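Local coordinates for period circadian protein homolog 2 (Mus musculus, PDB 3GDI) that acts in the mammalian circadian clock as a PERIOD protein, probably regulating transcription through interactions made by its tandem PAS domains, at residues F27-S32 against L39-Q44; K164-T169 against R265-V270; L201-P206 against R233-N238. All coordinates share one frame; numbering follows the deposited sequence.

In the fold
Contact 1 comes first along the chain and lies in the PAS-A part, joining strands 26-31 and 38-41 at one border of a five-stranded antiparallel sheet. Contacts 2 and 3 belong to the following PAS unit, whose sheet repeats the strand order 2-1-5-4-3. Contact 2 joins strands 166-171 and 259-268, the first and last of that sheet; contact 3, between them in sequence, ties helix 200-203 to border strand 227-235. The centres of contacts 2 and 3 are 14 Å apart, whereas that of contact 1 lies 34 and 37 Å from them, on the far side of the chain's centre. This separation fits two similar PAS modules in tandem.

Contact 1. Residues F27-S32 against L39-Q44; sequences FAVAVS and LYISNQ
Phe-27 meets the end of Ile-41 with its ring carbon CD2, which lies 4.1 Å from Ile-41 CD1; the ring stands there because CG sits between the backbone N and the carbonyl carbon (chi1 75°). The same ring has an edge-to-face neighbour in Phe-123. At Ala-28 the methyl CB touches Ser-42 CB at 3.7 Å, while the backbone makes a short bond, Ser-42 N to Ala-28 O at 2.6 Å, with its N-H...O angle of 158°. Val-29 forms a non-hydrogen-bonded pair with Ile-41: the branch CG2 reaches across to Ile-41 CG1 at 3.9 Å, on the face that also carries the Phe-27 contact. Ala-30 turns to the other face, where its CB rests 3.8 Å from Tyr-40 CB. Its amide gives a nearly straight bond (169°) from Ala-30 N to Tyr-40 O, 2.7 Å long. Ala-30 O in turn faces two amides, those of Leu-39 and Tyr-40, and both bonds are weak; the one from Leu-39 N to Ala-30 O measures 2.9 Å but is strongly bent. At Ser-32 the leucine fork closes the contact, with Leu-39 CD2 lying 3.9 Å from Ser-32 CB; the hydroxyl of Ser-32 is occupied elsewhere, bonding to the amide of Ser-35. Two successive residues opposite Ala-30 define a classic beta bulge, here set into the antiparallel hairpin that forms the border of the five-stranded PAS-A sheet.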
loop_
_atom_site.group_PDB
_atom_site.type_symbol
_atom_site.label_atom_id
_atom_site.label_comp_id
_atom_site.label_asym_id
_atom_site.label_seq_id
_atom_site.Cartn_x
_atom_site.Cartn_y
_atom_site.Cartn_z
ATOM N N PHE A 27 -2.052 -5.878 26.775
ATOM C CA PHE A 27 -3.105 -6.862 26.961
ATOM C C PHE A 27 -3.097 -7.823 25.789
ATOM O O PHE A 27 -2.614 -7.495 24.709
ATOM C CB PHE A 27 -4.488 -6.198 27.107
ATOM C CG PHE A 27 -5.074 -5.668 25.818
ATOM C CD1 PHE A 27 -4.846 -4.355 25.416
ATOM C CD2 PHE A 27 -5.885 -6.474 25.022
ATOM C CE1 PHE A 27 -5.423 -3.855 24.243
ATOM C CE2 PHE A 27 -6.462 -5.981 23.849
ATOM C CZ PHE A 27 -6.230 -4.672 23.461
ATOM N N ALA A 28 -3.615 -9.022 26.013
ATOM C CA ALA A 28 -3.662 -10.033 24.969
ATOM C C ALA A 28 -5.109 -10.376 24.657
ATOM O O ALA A 28 -5.989 -10.218 25.504
ATOM C CB ALA A 28 -2.914 -11.280 25.416
ATOM N N VAL A 29 -5.350 -10.841 23.436
ATOM C CA VAL A 29 -6.692 -11.207 23.014
ATOM C C VAL A 29 -6.641 -12.212 21.871
ATOM O O VAL A 29 -5.851 -12.071 20.939
ATOM C CB VAL A 29 -7.487 -9.962 22.561
ATOM C CG1 VAL A 29 -6.771 -9.283 21.406
ATOM C CG2 VAL A 29 -8.891 -10.363 22.150
ATOM N N ALA A 30 -7.479 -13.240 21.964
ATOM C CA ALA A 30 -7.558 -14.274 20.939
ATOM C C ALA A 30 -8.893 -14.063 20.253
ATOM O O ALA A 30 -9.924 -13.993 20.913
ATOM C CB ALA A 30 -7.499 -15.654 21.576
ATOM N N VAL A 31 -8.873 -13.967 18.930
ATOM C CA VAL A 31 -10.090 -13.718 18.170
ATOM C C VAL A 31 -10.373 -14.776 17.115
ATOM O O VAL A 31 -9.542 -15.036 16.249
ATOM C CB VAL A 31 -10.008 -12.336 17.486
ATOM C CG1 VAL A 31 -11.212 -12.105 16.594
ATOM C CG2 VAL A 31 -9.916 -11.259 18.537
ATOM N N SER A 32 -11.558 -15.376 17.189
ATOM C CA SER A 32 -11.957 -16.397 16.233
ATOM C C SER A 32 -11.773 -15.868 14.827
ATOM O O SER A 32 -12.340 -14.839 14.475
ATOM C CB SER A 32 -13.423 -16.772 16.432
ATOM O OG SER A 32 -13.894 -17.549 15.341
ATOM N N LEU A 39 -12.482 -14.950 21.771
ATOM C CA LEU A 39 -12.412 -16.240 22.457
ATOM C C LEU A 39 -11.750 -16.053 23.822
ATOM O O LEU A 39 -12.290 -16.470 24.843
ATOM C CB LEU A 39 -11.620 -17.250 21.619
ATOM C CG LEU A 39 -12.086 -17.460 20.172
ATOM C CD1 LEU A 39 -11.144 -18.415 19.459
ATOM C CD2 LEU A 39 -13.505 -17.997 20.156
ATOM N N TYR A 40 -10.578 -15.422 23.832
ATOM C CA TYR A 40 -9.848 -15.156 25.072
ATOM C C TYR A 40 -9.435 -13.688 25.153
ATOM O O TYR A 40 -9.009 -13.101 24.157
ATOM C CB TYR A 40 -8.596 -16.039 25.170
ATOM C CG TYR A 40 -7.608 -15.595 26.239
ATOM C CD1 TYR A 40 -7.988 -15.499 27.581
ATOM C CD2 TYR A 40 -6.295 -15.247 25.903
ATOM C CE1 TYR A 40 -7.088 -15.064 28.561
ATOM C CE2 TYR A 40 -5.388 -14.813 26.876
ATOM C CZ TYR A 40 -5.790 -14.722 28.198
ATOM O OH TYR A 40 -4.903 -14.276 29.151
ATOM N N ILE A 41 -9.566 -13.100 26.339
ATOM C CA ILE A 41 -9.197 -11.705 26.553
ATOM C C ILE A 41 -8.349 -11.616 27.827
ATOM O O ILE A 41 -8.730 -12.140 28.875
ATOM C CB ILE A 41 -10.466 -10.801 26.668
ATOM C CG1 ILE A 41 -10.335 -9.589 25.739
ATOM C CG2 ILE A 41 -10.680 -10.347 28.105
ATOM C CD1 ILE A 41 -9.179 -8.660 26.062
ATOM N N SER A 42 -7.191 -10.968 27.722
ATOM C CA SER A 42 -6.281 -10.821 28.855
ATOM C C SER A 42 -6.809 -9.834 29.889
ATOM O O SER A 42 -7.575 -8.925 29.564
ATOM C CB SER A 42 -4.905 -10.364 28.365
ATOM O OG SER A 42 -4.008 -10.185 29.447
ATOM N N ASN A 43 -6.396 -10.020 31.138
ATOM C CA ASN A 43 -6.820 -9.145 32.226
ATOM C C ASN A 43 -6.177 -7.766 32.077
ATOM O O ASN A 43 -5.452 -7.515 31.111
ATOM C CB ASN A 43 -6.426 -9.758 33.570
ATOM C CG ASN A 43 -7.141 -11.065 33.844
ATOM O OD1 ASN A 43 -8.346 -11.084 34.102
ATOM N ND2 ASN A 43 -6.403 -12.167 33.783
ATOM N N GLN A 44 -6.450 -6.881 33.034
ATOM C CA GLN A 44 -5.900 -5.526 33.023
ATOM C C GLN A 44 -6.571 -4.651 31.964
ATOM O O GLN A 44 -6.384 -3.434 31.941
ATOM C CB GLN A 44 -4.383 -5.576 32.786
ATOM C CG GLN A 44 -3.688 -4.221 32.779
ATOM C CD GLN A 44 -2.177 -4.338 32.663
ATOM O OE1 GLN A 44 -1.512 -4.855 33.561
ATOM N NE2 GLN A 44 -1.628 -3.861 31.552
#

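Contact 2. Residues K164-T169 against R265-V270; sequences KRIFTT and RHKVRV
Strands 166-169 and 265-268 run antiparallel, with their axes 4.6 Å apart at closest approach and 144° between directions. The pair Phe-167 and His-266 is bonded twice, by Phe-167 N to His-266 O at 3.0 Å and His-266 N to Phe-167 O at 2.7 Å. A third bond, from Val-268 N to Arg-165 O at 3.1 Å, points nearly along the C=O axis of Arg-165, the centre of an inverse gamma turn. On the face of Phe-167, His-266 lays its CB over the phenyl ring, 4.0 Å from the Phe-167 centroid and only 22° off the normal, a CH-pi contact; the two rings themselves meet at an intermediate tilt. The imidazole also meets Trp-248 edge-to-face, while Leu-187 and Ala-184 of helix 184-188 cover Phe-167. This strand pair joins the first and last strands of a PAS sheet with order 2-1-5-4-3, one of the two pairings made by its central strand. On the other face the extended chain of Arg-265, its CG anti to the backbone N (chi1 -176°), brings the guanidinium under Ile-166: CG2 of Ile-166 sits 3.5 Å above the centre of the Arg-265 guanidinium plane, and Ile-166 CD1 approaches Arg-265 NH1 to 3.3 Å. A serine in place of Arg-265 would probably leave CG2 and CD1 of Ile-166 without their flat neighbour and lose the packing on Trp-255 of the second subunit. Lys-267 adds its CG against Ile-166 CG1, the branch whose end, CD1, lies by the guanidinium. Just before strand 166-169, the side chain of Arg-165 crosses that of Val-268 at about a right angle, with Arg-165 CB 3.5 Å from Val-268 CG1; Arg-165 NE is buried without a polar partner in the model.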
loop_
_atom_site.group_PDB
_atom_site.type_symbol
_atom_site.label_atom_id
_atom_site.label_comp_id
_atom_site.label_asym_id
_atom_site.label_seq_id
_atom_site.Cartn_x
_atom_site.Cartn_y
_atom_site.Cartn_z
ATOM N N LYS A 164 16.863 10.708 19.306
ATOM C CA LYS A 164 16.274 9.492 18.781
ATOM C C LYS A 164 14.843 9.674 18.288
ATOM O O LYS A 164 14.137 8.702 18.054
ATOM C CB LYS A 164 16.329 8.399 19.842
ATOM C CG LYS A 164 17.742 8.113 20.346
ATOM C CD LYS A 164 17.767 6.885 21.257
ATOM C CE LYS A 164 19.166 6.584 21.778
ATOM N NZ LYS A 164 19.206 5.277 22.507
ATOM N N ARG A 165 14.419 10.925 18.137
ATOM C CA ARG A 165 13.078 11.221 17.647
ATOM C C ARG A 165 13.216 11.240 16.142
ATOM O O ARG A 165 13.173 12.284 15.511
ATOM C CB ARG A 165 12.610 12.581 18.176
ATOM C CG ARG A 165 12.888 12.714 19.653
ATOM C CD ARG A 165 11.797 13.402 20.427
ATOM N NE ARG A 165 11.807 14.845 20.242
ATOM C CZ ARG A 165 11.348 15.709 21.144
ATOM N NH1 ARG A 165 10.852 15.277 22.298
ATOM N NH2 ARG A 165 11.372 17.008 20.882
ATOM N N ILE A 166 13.401 10.051 15.587
ATOM C CA ILE A 166 13.597 9.857 14.162
ATOM C C ILE A 166 12.550 8.940 13.553
ATOM O O ILE A 166 12.285 7.850 14.057
ATOM C CB ILE A 166 14.994 9.222 13.902
ATOM C CG1 ILE A 166 16.079 10.134 14.469
ATOM C CG2 ILE A 166 15.210 8.959 12.398
ATOM C CD1 ILE A 166 17.473 9.561 14.334
ATOM N N PHE A 167 11.952 9.388 12.463
ATOM C CA PHE A 167 10.978 8.564 11.756
ATOM C C PHE A 167 11.169 8.776 10.250
ATOM O O PHE A 167 11.757 9.774 9.827
ATOM C CB PHE A 167 9.546 8.910 12.177
ATOM C CG PHE A 167 9.082 10.237 11.700
ATOM C CD1 PHE A 167 9.414 11.392 12.392
ATOM C CD2 PHE A 167 8.290 10.334 10.568
ATOM C CE1 PHE A 167 8.958 12.641 11.968
ATOM C CE2 PHE A 167 7.825 11.568 10.124
ATOM C CZ PHE A 167 8.158 12.730 10.825
ATOM N N THR A 168 10.698 7.833 9.444
ATOM C CA THR A 168 10.840 7.967 8.001
ATOM C C THR A 168 9.501 7.930 7.274
ATOM O O THR A 168 8.518 7.406 7.778
ATOM C CB THR A 168 11.728 6.860 7.404
ATOM O OG1 THR A 168 10.995 5.632 7.378
ATOM C CG2 THR A 168 12.986 6.665 8.245
ATOM N N THR A 169 9.481 8.510 6.081
ATOM C CA THR A 169 8.292 8.534 5.252
ATOM C C THR A 169 8.723 8.175 3.840
ATOM O O THR A 169 9.852 8.467 3.424
ATOM C CB THR A 169 7.659 9.920 5.211
ATOM O OG1 THR A 169 8.609 10.854 4.689
ATOM C CG2 THR A 169 7.222 10.356 6.593
ATOM N N ARG A 265 14.135 10.755 5.883
ATOM C CA ARG A 265 14.458 10.324 7.234
ATOM C C ARG A 265 14.412 11.590 8.048
ATOM O O ARG A 265 15.271 12.451 7.904
ATOM C CB ARG A 265 15.856 9.728 7.297
ATOM C CG ARG A 265 16.180 9.177 8.663
ATOM C CD ARG A 265 17.571 8.656 8.715
ATOM N NE ARG A 265 17.719 7.653 9.757
ATOM C CZ ARG A 265 18.216 7.899 10.962
ATOM N NH1 ARG A 265 18.611 9.129 11.274
ATOM N NH2 ARG A 265 18.327 6.912 11.846
ATOM N N HIS A 266 13.415 11.692 8.912
ATOM C CA HIS A 266 13.222 12.895 9.695
ATOM C C HIS A 266 13.646 12.869 11.146
ATOM O O HIS A 266 13.533 11.856 11.828
ATOM C CB HIS A 266 11.753 13.294 9.623
ATOM C CG HIS A 266 11.193 13.254 8.237
ATOM N ND1 HIS A 266 10.357 12.250 7.801
ATOM C CD2 HIS A 266 11.387 14.070 7.176
ATOM C CE1 HIS A 266 10.060 12.449 6.529
ATOM N NE2 HIS A 266 10.672 13.547 6.126
ATOM N N LYS A 267 14.125 14.014 11.608
ATOM C CA LYS A 267 14.542 14.171 12.988
ATOM C C LYS A 267 13.769 15.376 13.484
ATOM O O LYS A 267 13.917 16.481 12.950
ATOM C CB LYS A 267 16.046 14.431 13.060
ATOM C CG LYS A 267 16.674 14.027 14.385
ATOM C CD LYS A 267 16.970 15.232 15.275
ATOM C CE LYS A 267 18.167 16.031 14.752
ATOM N NZ LYS A 267 18.344 17.330 15.466
ATOM N N VAL A 268 12.909 15.162 14.474
ATOM C CA VAL A 268 12.138 16.271 15.002
ATOM C C VAL A 268 13.018 17.033 15.969
ATOM O O VAL A 268 13.372 16.548 17.040
ATOM C CB VAL A 268 10.804 15.805 15.674
ATOM C CG1 VAL A 268 10.766 14.305 15.784
ATOM C CG2 VAL A 268 10.617 16.471 17.024
ATOM N N ARG A 269 13.391 18.234 15.551
ATOM C CA ARG A 269 14.254 19.090 16.337
ATOM C C ARG A 269 13.443 19.886 17.360
ATOM O O ARG A 269 13.948 20.237 18.432
ATOM C CB ARG A 269 15.010 20.027 15.404
ATOM C CG ARG A 269 16.311 20.551 15.975
ATOM C CD ARG A 269 16.947 21.502 14.985
ATOM N NE ARG A 269 16.038 22.600 14.668
ATOM C CZ ARG A 269 16.088 23.293 13.539
ATOM N NH1 ARG A 269 17.000 22.993 12.624
ATOM N NH2 ARG A 269 15.237 24.287 13.323
ATOM N N VAL A 270 12.187 20.168 17.026
ATOM C CA VAL A 270 11.302 20.899 17.930
ATOM C C VAL A 270 9.916 20.262 17.936
ATOM O O VAL A 270 9.193 20.312 16.946
ATOM C CB VAL A 270 11.174 22.387 17.524
ATOM C CG1 VAL A 270 10.266 23.105 18.497
ATOM C CG2 VAL A 270 12.546 23.043 17.497
#

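Contact 3. Residues L201-P206 against R233-N238; sequences LVQLHP and RFRTRN
Arg-233 spreads its guanidinium flat on the ring of His-205, with centres 3.6 Å apart and planes only 1° from parallel, a stacked pair in which both side chains lie alongside each other and point the same way. Nearly the whole imidazole is matched: Arg-233 NH2 stands over the ring, and Arg-233 CZ lies over His-205 ND1. The backbones of the same two residues are joined by a bond from His-205 N to Arg-233 O at 3.1 Å, the donor coming from above the carbonyl plane. Phe-234 presents one ring face to Gln-203, whose CB lies 3.8 Å from the centroid of the Phe-234 ring as a CH-pi contact displaced toward the rim. Leu-204 adds CD1, which is 3.9 Å from Phe-234 CD1. Arg-235 adds polar contacts through both its backbone and its side chain. Its amide N bonds to Gln-203 O at 2.7 Å and almost straight (169°), and its side chain, bent at chi3 (50°), folds back to the end of helix 200-203. There Arg-235 NH1 donates to Val-202 O at 3.3 Å from well above the carbonyl plane, so the N-H does not point at a lone pair. A water links the same two groups a second time, accepting from Arg-235 NE and donating to Val-202 O at 3.2 Å. One guanidinium face also carries Gln-203 OE1, and Arg-235 NH2 forms a salt bridge with Glu-286. The single bridge between Leu-204 and Phe-234 thus ties the helix end to border strand 227-235, which pairs on its other side with strand 241-252 through Phe-234 and Ile-242; Met-212 of helix 209-221 packs on Leu-204, and helix 291-303 covers Leu-201 nearby.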
loop_
_atom_site.group_PDB
_atom_site.type_symbol
_atom_site.label_atom_id
_atom_site.label_comp_id
_atom_site.label_asym_id
_atom_site.label_seq_id
_atom_site.Cartn_x
_atom_site.Cartn_y
_atom_site.Cartn_z
ATOM N N LEU A 201 2.107 17.010 0.637
ATOM C CA LEU A 201 2.070 18.458 0.787
ATOM C C LEU A 201 1.027 19.001 1.748
ATOM O O LEU A 201 1.196 20.082 2.306
ATOM C CB LEU A 201 1.890 19.109 -0.584
ATOM C CG LEU A 201 3.194 19.486 -1.285
ATOM C CD1 LEU A 201 4.179 18.358 -1.137
ATOM C CD2 LEU A 201 2.935 19.796 -2.755
ATOM N N VAL A 202 -0.055 18.258 1.933
ATOM C CA VAL A 202 -1.115 18.684 2.832
ATOM C C VAL A 202 -0.612 18.776 4.273
ATOM O O VAL A 202 -0.959 19.710 5.001
ATOM C CB VAL A 202 -2.351 17.730 2.701
ATOM C CG1 VAL A 202 -3.074 17.560 4.018
ATOM C CG2 VAL A 202 -3.309 18.311 1.689
ATOM N N GLN A 203 0.228 17.828 4.674
ATOM C CA GLN A 203 0.774 17.817 6.028
ATOM C C GLN A 203 1.825 18.891 6.271
ATOM O O GLN A 203 2.176 19.166 7.410
ATOM C CB GLN A 203 1.400 16.460 6.335
ATOM C CG GLN A 203 0.444 15.303 6.229
ATOM C CD GLN A 203 -0.769 15.473 7.111
ATOM O OE1 GLN A 203 -0.672 15.969 8.229
ATOM N NE2 GLN A 203 -1.917 15.041 6.621
ATOM N N LEU A 204 2.347 19.494 5.216
ATOM C CA LEU A 204 3.370 20.512 5.401
ATOM C C LEU A 204 2.764 21.875 5.676
ATOM O O LEU A 204 1.654 22.166 5.247
ATOM C CB LEU A 204 4.278 20.589 4.164
ATOM C CG LEU A 204 5.572 19.767 4.139
ATOM C CD1 LEU A 204 5.327 18.307 4.450
ATOM C CD2 LEU A 204 6.179 19.901 2.770
ATOM N N HIS A 205 3.491 22.710 6.407
ATOM C CA HIS A 205 3.010 24.041 6.696
ATOM C C HIS A 205 2.867 24.735 5.348
ATOM O O HIS A 205 3.701 24.555 4.466
ATOM C CB HIS A 205 4.018 24.802 7.564
ATOM C CG HIS A 205 3.578 26.190 7.920
ATOM N ND1 HIS A 205 3.281 26.567 9.212
ATOM C CD2 HIS A 205 3.318 27.269 7.141
ATOM C CE1 HIS A 205 2.849 27.816 9.212
ATOM N NE2 HIS A 205 2.860 28.264 7.969
ATOM N N PRO A 206 1.803 25.532 5.169
ATOM C CA PRO A 206 1.594 26.238 3.899
ATOM C C PRO A 206 2.781 27.071 3.398
ATOM O O PRO A 206 2.892 27.338 2.208
ATOM C CB PRO A 206 0.333 27.081 4.163
ATOM C CG PRO A 206 0.211 27.128 5.666
ATOM C CD PRO A 206 0.673 25.757 6.085
ATOM N N ARG A 233 8.327 22.289 8.444
ATOM C CA ARG A 233 7.331 22.094 9.482
ATOM C C ARG A 233 6.293 21.095 9.000
ATOM O O ARG A 233 5.770 21.215 7.901
ATOM C CB ARG A 233 6.700 23.428 9.856
ATOM C CG ARG A 233 7.603 24.234 10.776
ATOM C CD ARG A 233 7.086 25.623 11.006
ATOM N NE ARG A 233 6.992 26.358 9.750
ATOM C CZ ARG A 233 6.552 27.607 9.643
ATOM N NH1 ARG A 233 6.161 28.271 10.726
ATOM N NH2 ARG A 233 6.500 28.193 8.448
ATOM N N PHE A 234 6.020 20.098 9.834
ATOM C CA PHE A 234 5.082 19.024 9.521
ATOM C C PHE A 234 3.929 19.040 10.536
ATOM O O PHE A 234 4.170 19.084 11.750
ATOM C CB PHE A 234 5.830 17.697 9.615
ATOM C CG PHE A 234 5.124 16.546 8.970
ATOM C CD1 PHE A 234 5.508 16.108 7.697
ATOM C CD2 PHE A 234 4.094 15.883 9.630
ATOM C CE1 PHE A 234 4.874 15.019 7.089
ATOM C CE2 PHE A 234 3.454 14.797 9.032
ATOM C CZ PHE A 234 3.846 14.362 7.758
ATOM N N ARG A 235 2.689 18.997 10.055
ATOM C CA ARG A 235 1.536 19.020 10.944
ATOM C C ARG A 235 1.252 17.685 11.625
ATOM O O ARG A 235 1.296 16.627 10.996
ATOM C CB ARG A 235 0.292 19.473 10.187
ATOM C CG ARG A 235 -0.952 19.585 11.066
ATOM C CD ARG A 235 -1.991 20.510 10.440
ATOM N NE ARG A 235 -2.249 20.165 9.047
ATOM C CZ ARG A 235 -2.848 19.046 8.655
ATOM N NH1 ARG A 235 -3.034 18.806 7.364
ATOM N NH2 ARG A 235 -3.275 18.172 9.560
ATOM N N THR A 236 0.952 17.735 12.917
ATOM C CA THR A 236 0.658 16.515 13.645
ATOM C C THR A 236 -0.852 16.339 13.779
ATOM O O THR A 236 -1.633 17.179 13.323
ATOM C CB THR A 236 1.296 16.518 15.052
ATOM O OG1 THR A 236 0.564 17.396 15.914
ATOM C CG2 THR A 236 2.743 16.989 14.977
ATOM N N ARG A 237 -1.244 15.241 14.417
ATOM C CA ARG A 237 -2.644 14.894 14.615
ATOM C C ARG A 237 -3.419 15.967 15.373
ATOM O O ARG A 237 -4.589 16.190 15.093
ATOM C CB ARG A 237 -2.731 13.557 15.364
ATOM C CG ARG A 237 -4.128 12.965 15.519
ATOM C CD ARG A 237 -4.710 12.573 14.176
ATOM N NE ARG A 237 -5.720 11.517 14.276
ATOM C CZ ARG A 237 -6.828 11.588 15.014
ATOM N NH1 ARG A 237 -7.090 12.669 15.739
ATOM N NH2 ARG A 237 -7.683 10.571 15.019
ATOM N N ASN A 238 -2.770 16.633 16.326
ATOM C CA ASN A 238 -3.443 17.661 17.112
ATOM C C ASN A 238 -3.421 19.052 16.475
ATOM O O ASN A 238 -3.705 20.051 17.138
ATOM C CB ASN A 238 -2.861 17.709 18.538
ATOM C CG ASN A 238 -1.454 18.316 18.604
ATOM O OD1 ASN A 238 -0.742 18.138 19.594
ATOM N ND2 ASN A 238 -1.062 19.041 17.566
HETATM O O HOH W 1 -1.251 22.323 6.852
#